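PDB 3BE4: adenylate kinase from Cryptosporidium parvum Iowa II, which probably catalyses reversible phosphoryl transfer between ATP and AMP, and is seen here with the bisubstrate analogue bis(adenosine)-5'-pentaphosphate bound. Local coordinates for residues Leu10-Pro14 against Arg176-Phe180; Pro92-Ala98 against Pro186-Tyr191. One frame throughout, in Å; residues are numbered along the deposited sequence.

Interaction 1 (Leu10-Pro14 against Arg176-Phe180); sequences LIGAP and RLDVF. With AP5 (bis(adenosine)-5'-pentaphosphate), chain C.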
loop_
_atom_site.group_PDB
_atom_site.type_symbol
_atom_site.label_atom_id
_atom_site.label_comp_id
_atom_site.label_asym_id
_atom_site.label_seq_id
_atom_site.Cartn_x
_atom_site.Cartn_y
_atom_site.Cartn_z
ATOM N N LEU A 10 0.186 -6.867 0.470
ATOM C CA LEU A 10 -0.910 -6.577 -0.476
ATOM C C LEU A 10 -0.296 -6.117 -1.839
ATOM O O LEU A 10 0.580 -5.224 -1.876
ATOM C CB LEU A 10 -1.734 -5.462 0.085
ATOM C CG LEU A 10 -2.300 -5.720 1.506
ATOM C CD1 LEU A 10 -3.254 -4.613 1.809
ATOM C CD2 LEU A 10 -2.938 -7.052 1.611
ATOM N N ILE A 11 -0.667 -6.722 -2.989
ATOM C CA ILE A 11 -0.150 -6.213 -4.249
ATOM C C ILE A 11 -1.440 -5.835 -5.027
ATOM O O ILE A 11 -2.475 -6.506 -4.971
ATOM C CB ILE A 11 0.452 -7.412 -5.062
ATOM C CG1 ILE A 11 1.750 -7.871 -4.409
ATOM C CG2 ILE A 11 0.862 -6.932 -6.502
ATOM C CD1 ILE A 11 2.236 -9.181 -5.106
ATOM N N GLY A 12 -1.361 -4.765 -5.750
ATOM C CA GLY A 12 -2.545 -4.432 -6.541
ATOM C C GLY A 12 -2.176 -3.111 -7.225
ATOM O O GLY A 12 -1.241 -2.435 -6.828
ATOM N N ALA A 13 -2.960 -2.814 -8.244
ATOM C CA ALA A 13 -2.749 -1.569 -9.028
ATOM C C ALA A 13 -2.690 -0.373 -8.101
ATOM O O ALA A 13 -3.374 -0.376 -7.047
ATOM C CB ALA A 13 -3.821 -1.449 -10.052
ATOM N N PRO A 14 -1.986 0.716 -8.462
ATOM C CA PRO A 14 -2.083 1.966 -7.776
ATOM C C PRO A 14 -3.594 2.338 -7.701
ATOM O O PRO A 14 -4.359 2.241 -8.644
ATOM C CB PRO A 14 -1.269 2.923 -8.657
ATOM C CG PRO A 14 -1.231 2.195 -9.991
ATOM C CD PRO A 14 -1.087 0.811 -9.677
ATOM N N ARG A 176 1.737 5.639 -13.361
ATOM C CA ARG A 176 1.584 4.703 -12.306
ATOM C C ARG A 176 1.017 3.373 -12.772
ATOM O O ARG A 176 1.507 2.283 -12.386
ATOM C CB ARG A 176 0.644 5.263 -11.143
ATOM C CG ARG A 176 1.404 6.291 -10.292
ATOM C CD ARG A 176 0.503 7.411 -9.788
ATOM N NE ARG A 176 -0.298 6.841 -8.677
ATOM C CZ ARG A 176 -1.341 7.532 -8.173
ATOM N NH1 ARG A 176 -1.753 8.715 -8.707
ATOM N NH2 ARG A 176 -2.092 6.976 -7.168
ATOM N N LEU A 177 -0.047 3.440 -13.597
ATOM C CA LEU A 177 -0.615 2.220 -14.151
ATOM C C LEU A 177 0.414 1.504 -15.088
ATOM O O LEU A 177 0.538 0.273 -15.012
ATOM C CB LEU A 177 -1.888 2.550 -14.872
ATOM C CG LEU A 177 -3.021 2.744 -13.820
ATOM C CD1 LEU A 177 -4.225 3.369 -14.552
ATOM C CD2 LEU A 177 -3.384 1.452 -13.225
ATOM N N ASP A 178 1.094 2.260 -15.922
ATOM C CA ASP A 178 1.997 1.610 -16.899
ATOM C C ASP A 178 3.113 0.861 -16.173
ATOM O O ASP A 178 3.437 -0.352 -16.459
ATOM C CB ASP A 178 2.597 2.688 -17.765
ATOM C CG ASP A 178 3.337 2.101 -18.959
ATOM O OD1 ASP A 178 2.760 1.211 -19.582
ATOM O OD2 ASP A 178 4.522 2.476 -19.207
ATOM N N VAL A 179 3.761 1.551 -15.213
ATOM C CA VAL A 179 4.909 0.886 -14.492
ATOM C C VAL A 179 4.375 -0.266 -13.616
ATOM O O VAL A 179 5.061 -1.300 -13.413
ATOM C CB VAL A 179 5.792 1.880 -13.716
ATOM C CG1 VAL A 179 6.288 3.025 -14.688
ATOM C CG2 VAL A 179 4.960 2.632 -12.659
ATOM N N PHE A 180 3.155 -0.100 -13.050
ATOM C CA PHE A 180 2.548 -1.242 -12.358
ATOM C C PHE A 180 2.381 -2.501 -13.258
ATOM O O PHE A 180 2.867 -3.564 -12.883
ATOM C CB PHE A 180 1.152 -0.901 -11.847
ATOM C CG PHE A 180 0.413 -2.130 -11.386
ATOM C CD1 PHE A 180 0.721 -2.729 -10.127
ATOM C CD2 PHE A 180 -0.595 -2.690 -12.141
ATOM C CE1 PHE A 180 0.093 -3.899 -9.712
ATOM C CE2 PHE A 180 -1.321 -3.815 -11.640
ATOM C CZ PHE A 180 -0.893 -4.448 -10.493
HETATM P PA AP5 C . 1.481 5.040 -2.944
HETATM O O1A AP5 C . 1.121 6.105 -1.894
HETATM O O2A AP5 C . 1.505 3.635 -2.561
HETATM O O3A AP5 C . 0.533 5.235 -4.220
HETATM P PB AP5 C . 0.022 4.198 -5.310
HETATM O O1B AP5 C . 0.957 3.099 -5.471
HETATM O O2B AP5 C . -0.428 5.032 -6.516
HETATM O O3B AP5 C . -1.336 3.618 -4.507
HETATM P PG AP5 C . -2.452 4.410 -3.746
HETATM O O1G AP5 C . -2.933 5.499 -4.642
HETATM O O2G AP5 C . -1.913 4.730 -2.413
HETATM O O3G AP5 C . -3.500 3.227 -3.725
HETATM P PD AP5 C . -4.189 2.326 -2.551
HETATM O O1D AP5 C . -3.560 2.684 -1.273
HETATM O O2D AP5 C . -4.181 0.947 -3.068
HETATM O O3D AP5 C . -5.713 2.804 -2.632
HETATM P PE AP5 C . -6.532 3.657 -1.563
HETATM O O1E AP5 C . -5.851 4.901 -1.344
HETATM O O2E AP5 C . -6.899 2.822 -0.352
HETATM O O5F AP5 C . 2.911 5.309 -3.604
HETATM C C5F AP5 C . 3.127 6.698 -3.900
HETATM C C4F AP5 C . 4.324 6.661 -4.938
HETATM O O4F AP5 C . 5.504 6.521 -4.184
HETATM C C3F AP5 C . 4.363 5.588 -5.959
HETATM O O3F AP5 C . 3.568 5.897 -7.083
HETATM C C2F AP5 C . 5.871 5.671 -6.274
HETATM O O2F AP5 C . 6.199 6.932 -6.977
HETATM C C1F AP5 C . 6.502 5.758 -4.897
HETATM N N9A AP5 C . 6.675 4.446 -4.333
HETATM C C8A AP5 C . 5.918 3.963 -3.231
HETATM N N7A AP5 C . 6.304 2.737 -2.919
HETATM C C5A AP5 C . 7.367 2.408 -3.784
HETATM C C6A AP5 C . 8.174 1.289 -3.858
HETATM N N6A AP5 C . 8.044 0.122 -3.216
HETATM N N1A AP5 C . 9.151 1.354 -4.883
HETATM C C2A AP5 C . 9.290 2.466 -5.571
HETATM N N3A AP5 C . 8.534 3.584 -5.527
HETATM C C4A AP5 C . 7.560 3.563 -4.506
HETATM O O5J AP5 C . -7.889 3.825 -2.335
HETATM C C5J AP5 C . -7.971 4.753 -3.524
HETATM C C4J AP5 C . -9.407 5.318 -3.482
HETATM O O4J AP5 C . -10.449 4.337 -3.643
HETATM C C3J AP5 C . -9.661 6.153 -2.224
HETATM O O3J AP5 C . -10.448 7.276 -2.562
HETATM C C2J AP5 C . -10.521 5.162 -1.504
HETATM O O2J AP5 C . -11.425 5.816 -0.624
HETATM C C1J AP5 C . -11.399 4.472 -2.453
HETATM N N9B AP5 C . -11.799 3.118 -2.224
HETATM C C8B AP5 C . -11.087 2.137 -1.536
HETATM N N7B AP5 C . -11.785 0.988 -1.610
HETATM C C5B AP5 C . -12.934 1.220 -2.327
HETATM C C6B AP5 C . -13.948 0.369 -2.869
HETATM N N6B AP5 C . -13.941 -0.933 -2.581
HETATM N N1B AP5 C . -14.938 0.943 -3.607
HETATM C C2B AP5 C . -14.864 2.301 -3.950
HETATM N N3B AP5 C . -13.869 3.147 -3.541
HETATM C C4B AP5 C . -12.840 2.589 -2.803
#
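Ala13 and Pro14 pack against one turn of helix 170-184, Ala13 opposite Phe180 (CA to CA 6.3 Å) and Pro14 opposite Arg176. Residues 10-14 run out of the central strand 7-12 into the P-loop. All touching residues are buried. The Phe180 ring lies flat over the backbone at Ala13. CA of Ala13 sits 3.6 Å from the ring centroid, almost on the normal, a CH-pi contact. With CG trans to the amide nitrogen (chi1 169°), Phe180 turns its ring toward the chain at Ala13. Ala13 CB lies over the same face, nearest CE2 (3.8 Å). Pro14 packs beside it: its CD is 3.6 Å from Phe180 CB, its CG 4.0 Å from Leu177 CD2. Pro14 CG also lies against the Arg176 carbonyl. The Arg176 chain bends at chi2 and chi3 and brings its guanidinium edge-on to the ligand. NE and NH2 both donate to O2B of AP5, at 2.8 Å from NE and 2.6 Å from NH2, both bonds bent (133° and 140°). NH1 is held by a salt bridge to Asp168. Apolar packing therefore sets the helix against the start of the P-loop, while a two-pronged grip by arginine would offset charge on the phosphate chain.

Interaction 2 (Pro92-Ala98 against Pro186-Tyr191); sequences PRTIPQA and PLVKFY. With AP5 (bis(adenosine)-5'-pentaphosphate), chain C.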
loop_
_atom_site.group_PDB
_atom_site.type_symbol
_atom_site.label_atom_id
_atom_site.label_comp_id
_atom_site.label_asym_id
_atom_site.label_seq_id
_atom_site.Cartn_x
_atom_site.Cartn_y
_atom_site.Cartn_z
ATOM N N PRO A 92 6.670 -5.149 -1.743
ATOM C CA PRO A 92 7.538 -4.798 -2.924
ATOM C C PRO A 92 6.779 -4.412 -4.167
ATOM O O PRO A 92 5.668 -4.859 -4.328
ATOM C CB PRO A 92 8.259 -6.185 -3.244
ATOM C CG PRO A 92 7.384 -7.163 -2.654
ATOM C CD PRO A 92 6.732 -6.571 -1.400
ATOM N N ARG A 93 7.389 -3.673 -5.099
ATOM C CA ARG A 93 6.651 -3.423 -6.295
ATOM C C ARG A 93 7.565 -3.715 -7.490
ATOM O O ARG A 93 7.162 -3.490 -8.599
ATOM C CB ARG A 93 5.837 -2.010 -6.191
ATOM C CG ARG A 93 6.662 -0.845 -6.193
ATOM C CD ARG A 93 5.730 0.306 -6.496
ATOM N NE ARG A 93 4.964 0.724 -5.280
ATOM C CZ ARG A 93 3.934 1.555 -5.371
ATOM N NH1 ARG A 93 3.420 2.014 -6.522
ATOM N NH2 ARG A 93 3.389 1.948 -4.183
ATOM N N THR A 94 8.769 -4.282 -7.262
ATOM C CA THR A 94 9.624 -4.776 -8.344
ATOM C C THR A 94 10.210 -6.114 -7.837
ATOM O O THR A 94 10.234 -6.407 -6.638
ATOM C CB THR A 94 10.828 -3.864 -8.658
ATOM O OG1 THR A 94 11.697 -3.810 -7.475
ATOM C CG2 THR A 94 10.395 -2.495 -9.052
ATOM N N ILE A 95 10.750 -6.900 -8.755
ATOM C CA ILE A 95 11.358 -8.139 -8.419
ATOM C C ILE A 95 12.608 -7.895 -7.531
ATOM O O ILE A 95 12.682 -8.631 -6.551
ATOM C CB ILE A 95 11.722 -8.990 -9.754
ATOM C CG1 ILE A 95 10.450 -9.371 -10.450
ATOM C CG2 ILE A 95 12.483 -10.222 -9.339
ATOM C CD1 ILE A 95 9.592 -10.358 -9.576
ATOM N N PRO A 96 13.553 -6.945 -7.831
ATOM C CA PRO A 96 14.649 -6.676 -6.859
ATOM C C PRO A 96 14.176 -6.323 -5.464
ATOM O O PRO A 96 14.775 -6.746 -4.492
ATOM C CB PRO A 96 15.521 -5.583 -7.506
ATOM C CG PRO A 96 15.208 -5.828 -9.002
ATOM C CD PRO A 96 13.760 -6.203 -9.117
ATOM N N GLN A 97 13.030 -5.670 -5.376
ATOM C CA GLN A 97 12.490 -5.414 -3.952
ATOM C C GLN A 97 12.004 -6.667 -3.309
ATOM O O GLN A 97 12.159 -6.789 -2.104
ATOM C CB GLN A 97 11.358 -4.437 -4.064
ATOM C CG GLN A 97 11.885 -3.048 -4.425
ATOM C CD GLN A 97 10.738 -1.993 -4.593
ATOM O OE1 GLN A 97 9.648 -2.227 -4.071
ATOM N NE2 GLN A 97 10.969 -0.917 -5.415
ATOM N N ALA A 98 11.349 -7.556 -4.067
ATOM C CA ALA A 98 10.872 -8.862 -3.516
ATOM C C ALA A 98 12.090 -9.707 -3.017
ATOM O O ALA A 98 12.034 -10.325 -1.963
ATOM C CB ALA A 98 10.091 -9.677 -4.571
ATOM N N PRO A 186 4.391 -8.788 -12.441
ATOM C CA PRO A 186 5.234 -10.020 -12.351
ATOM C C PRO A 186 5.397 -10.630 -10.976
ATOM O O PRO A 186 5.753 -11.821 -10.838
ATOM C CB PRO A 186 6.618 -9.529 -12.766
ATOM C CG PRO A 186 6.337 -8.524 -13.806
ATOM C CD PRO A 186 5.173 -7.729 -13.153
ATOM N N LEU A 187 5.181 -9.802 -9.954
ATOM C CA LEU A 187 5.196 -10.292 -8.596
ATOM C C LEU A 187 4.062 -11.242 -8.285
ATOM O O LEU A 187 4.183 -12.012 -7.332
ATOM C CB LEU A 187 5.173 -9.142 -7.587
ATOM C CG LEU A 187 6.366 -8.235 -7.590
ATOM C CD1 LEU A 187 5.947 -7.091 -6.638
ATOM C CD2 LEU A 187 7.569 -8.947 -6.987
ATOM N N VAL A 188 2.978 -11.212 -9.052
ATOM C CA VAL A 188 1.901 -12.149 -8.769
ATOM C C VAL A 188 2.421 -13.574 -9.038
ATOM O O VAL A 188 2.269 -14.457 -8.201
ATOM C CB VAL A 188 0.707 -11.909 -9.645
ATOM C CG1 VAL A 188 -0.359 -12.944 -9.369
ATOM C CG2 VAL A 188 0.117 -10.566 -9.300
ATOM N N LYS A 189 3.092 -13.780 -10.166
ATOM C CA LYS A 189 3.665 -15.148 -10.385
ATOM C C LYS A 189 4.749 -15.514 -9.387
ATOM O O LYS A 189 4.793 -16.653 -8.921
ATOM C CB LYS A 189 4.115 -15.224 -11.874
ATOM C CG LYS A 189 2.865 -15.247 -12.676
ATOM C CD LYS A 189 3.066 -15.411 -14.177
ATOM C CE LYS A 189 1.713 -15.286 -14.981
ATOM N NZ LYS A 189 0.588 -16.243 -14.645
ATOM N N PHE A 190 5.587 -14.538 -8.996
ATOM C CA PHE A 190 6.672 -14.685 -8.046
ATOM C C PHE A 190 6.092 -15.301 -6.792
ATOM O O PHE A 190 6.646 -16.262 -6.230
ATOM C CB PHE A 190 7.304 -13.327 -7.721
ATOM C CG PHE A 190 8.485 -13.372 -6.751
ATOM C CD1 PHE A 190 9.836 -13.326 -7.215
ATOM C CD2 PHE A 190 8.276 -13.364 -5.391
ATOM C CE1 PHE A 190 10.906 -13.334 -6.336
ATOM C CE2 PHE A 190 9.341 -13.371 -4.485
ATOM C CZ PHE A 190 10.669 -13.330 -4.925
ATOM N N TYR A 191 4.986 -14.751 -6.308
ATOM C CA TYR A 191 4.382 -15.273 -5.069
ATOM C C TYR A 191 3.511 -16.477 -5.222
ATOM O O TYR A 191 3.324 -17.227 -4.236
ATOM C CB TYR A 191 3.664 -14.141 -4.289
ATOM C CG TYR A 191 4.705 -13.207 -3.736
ATOM C CD1 TYR A 191 5.639 -13.604 -2.769
ATOM C CD2 TYR A 191 4.771 -11.852 -4.190
ATOM C CE1 TYR A 191 6.645 -12.712 -2.249
ATOM C CE2 TYR A 191 5.739 -10.966 -3.676
ATOM C CZ TYR A 191 6.702 -11.398 -2.747
ATOM O OH TYR A 191 7.617 -10.507 -2.302
HETATM P PA AP5 C . 1.481 5.040 -2.944
HETATM O O1A AP5 C . 1.121 6.105 -1.894
HETATM O O2A AP5 C . 1.505 3.635 -2.561
HETATM O O3A AP5 C . 0.533 5.235 -4.220
HETATM P PB AP5 C . 0.022 4.198 -5.310
HETATM O O1B AP5 C . 0.957 3.099 -5.471
HETATM O O2B AP5 C . -0.428 5.032 -6.516
HETATM O O3B AP5 C . -1.336 3.618 -4.507
HETATM P PG AP5 C . -2.452 4.410 -3.746
HETATM O O1G AP5 C . -2.933 5.499 -4.642
HETATM O O2G AP5 C . -1.913 4.730 -2.413
HETATM O O3G AP5 C . -3.500 3.227 -3.725
HETATM P PD AP5 C . -4.189 2.326 -2.551
HETATM O O1D AP5 C . -3.560 2.684 -1.273
HETATM O O2D AP5 C . -4.181 0.947 -3.068
HETATM O O3D AP5 C . -5.713 2.804 -2.632
HETATM P PE AP5 C . -6.532 3.657 -1.563
HETATM O O1E AP5 C . -5.851 4.901 -1.344
HETATM O O2E AP5 C . -6.899 2.822 -0.352
HETATM O O5F AP5 C . 2.911 5.309 -3.604
HETATM C C5F AP5 C . 3.127 6.698 -3.900
HETATM C C4F AP5 C . 4.324 6.661 -4.938
HETATM O O4F AP5 C . 5.504 6.521 -4.184
HETATM C C3F AP5 C . 4.363 5.588 -5.959
HETATM O O3F AP5 C . 3.568 5.897 -7.083
HETATM C C2F AP5 C . 5.871 5.671 -6.274
HETATM O O2F AP5 C . 6.199 6.932 -6.977
HETATM C C1F AP5 C . 6.502 5.758 -4.897
HETATM N N9A AP5 C . 6.675 4.446 -4.333
HETATM C C8A AP5 C . 5.918 3.963 -3.231
HETATM N N7A AP5 C . 6.304 2.737 -2.919
HETATM C C5A AP5 C . 7.367 2.408 -3.784
HETATM C C6A AP5 C . 8.174 1.289 -3.858
HETATM N N6A AP5 C . 8.044 0.122 -3.216
HETATM N N1A AP5 C . 9.151 1.354 -4.883
HETATM C C2A AP5 C . 9.290 2.466 -5.571
HETATM N N3A AP5 C . 8.534 3.584 -5.527
HETATM C C4A AP5 C . 7.560 3.563 -4.506
HETATM O O5J AP5 C . -7.889 3.825 -2.335
HETATM C C5J AP5 C . -7.971 4.753 -3.524
HETATM C C4J AP5 C . -9.407 5.318 -3.482
HETATM O O4J AP5 C . -10.449 4.337 -3.643
HETATM C C3J AP5 C . -9.661 6.153 -2.224
HETATM O O3J AP5 C . -10.448 7.276 -2.562
HETATM C C2J AP5 C . -10.521 5.162 -1.504
HETATM O O2J AP5 C . -11.425 5.816 -0.624
HETATM C C1J AP5 C . -11.399 4.472 -2.453
HETATM N N9B AP5 C . -11.799 3.118 -2.224
HETATM C C8B AP5 C . -11.087 2.137 -1.536
HETATM N N7B AP5 C . -11.785 0.988 -1.610
HETATM C C5B AP5 C . -12.934 1.220 -2.327
HETATM C C6B AP5 C . -13.948 0.369 -2.869
HETATM N N6B AP5 C . -13.941 -0.933 -2.581
HETATM N N1B AP5 C . -14.938 0.943 -3.607
HETATM C C2B AP5 C . -14.864 2.301 -3.950
HETATM N N3B AP5 C . -13.869 3.147 -3.541
HETATM C C4B AP5 C . -12.840 2.589 -2.803
HETATM O O HOH W 1 9.623 -11.483 -0.861
#
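Pro92, which follows a cis peptide bond, starts the contact. Its carbonyl O lies 3.2 Å from CD1 of Leu187, and its CG meets Tyr191 at the edge of the phenol, 3.4 Å from OH. Arg93 points its CB away from helix 186-192 and serves the ligand. Its CG lies between the backbone N and the carbonyl carbon (chi1 69°), and the bend at chi3 brings the guanidinium over the adenine and to the phosphates. The guanidinium has one face against the adenine near C8A and N9A of AP5. NH1 and NH2 both donate to O1B of AP5, and NH2 has a weak bond to O2A. Gly90 O holds NE. Thr94 is the N-cap of helix 95-108: its OG1 accepts from Gln97 N and is also bonded to Asp66. Ile95 reaches across with CD1, 3.6 Å from CD2 of Leu187 and 3.8 Å from CD1 of Phe190. Gln97 reads the adenine edge. Its OE1 accepts from N6A of AP5 at 3.0 Å, and its NE2 donates to N1A. OE1 also takes Arg93 N, which stands about 50° out of the carbonyl plane. Ala98 CB sits over one face of the Phe190 ring, 3.9 Å from the centroid, and also touches Leu187 CD2. A water bridges Ala98 O and Tyr191 OH. Apolar packing thus joins two helices on one side of the 92-98 segment, while its other side binds a nucleotide. Recognition of adenine by glutamine, with arginine at the phosphate, is characteristic of the AMP site of adenylate kinases.

In the fold
Interactions 1 and 2 lie side by side, their centres 12 Å apart. They meet directly: Ile11 CD1 is 3.8 Å from Tyr191 CD2 and 3.8 Å from Leu187 CB. Ile11 belongs to the strand leading into the P-loop, so this strand packs against both helix 170-184, through Phe180, and helix 186-192. These two helices follow each other in the chain. Thr184, at the end of helix 170-184, hydrogen-bonds through OG1 to Arg93 O. Both interactions also meet on AP5. Arg176 and Arg93 grip different oxygens, O2B and O1B, of the same phosphate, PB. The side chain of each lies about 7 Å from the bound magnesium ion.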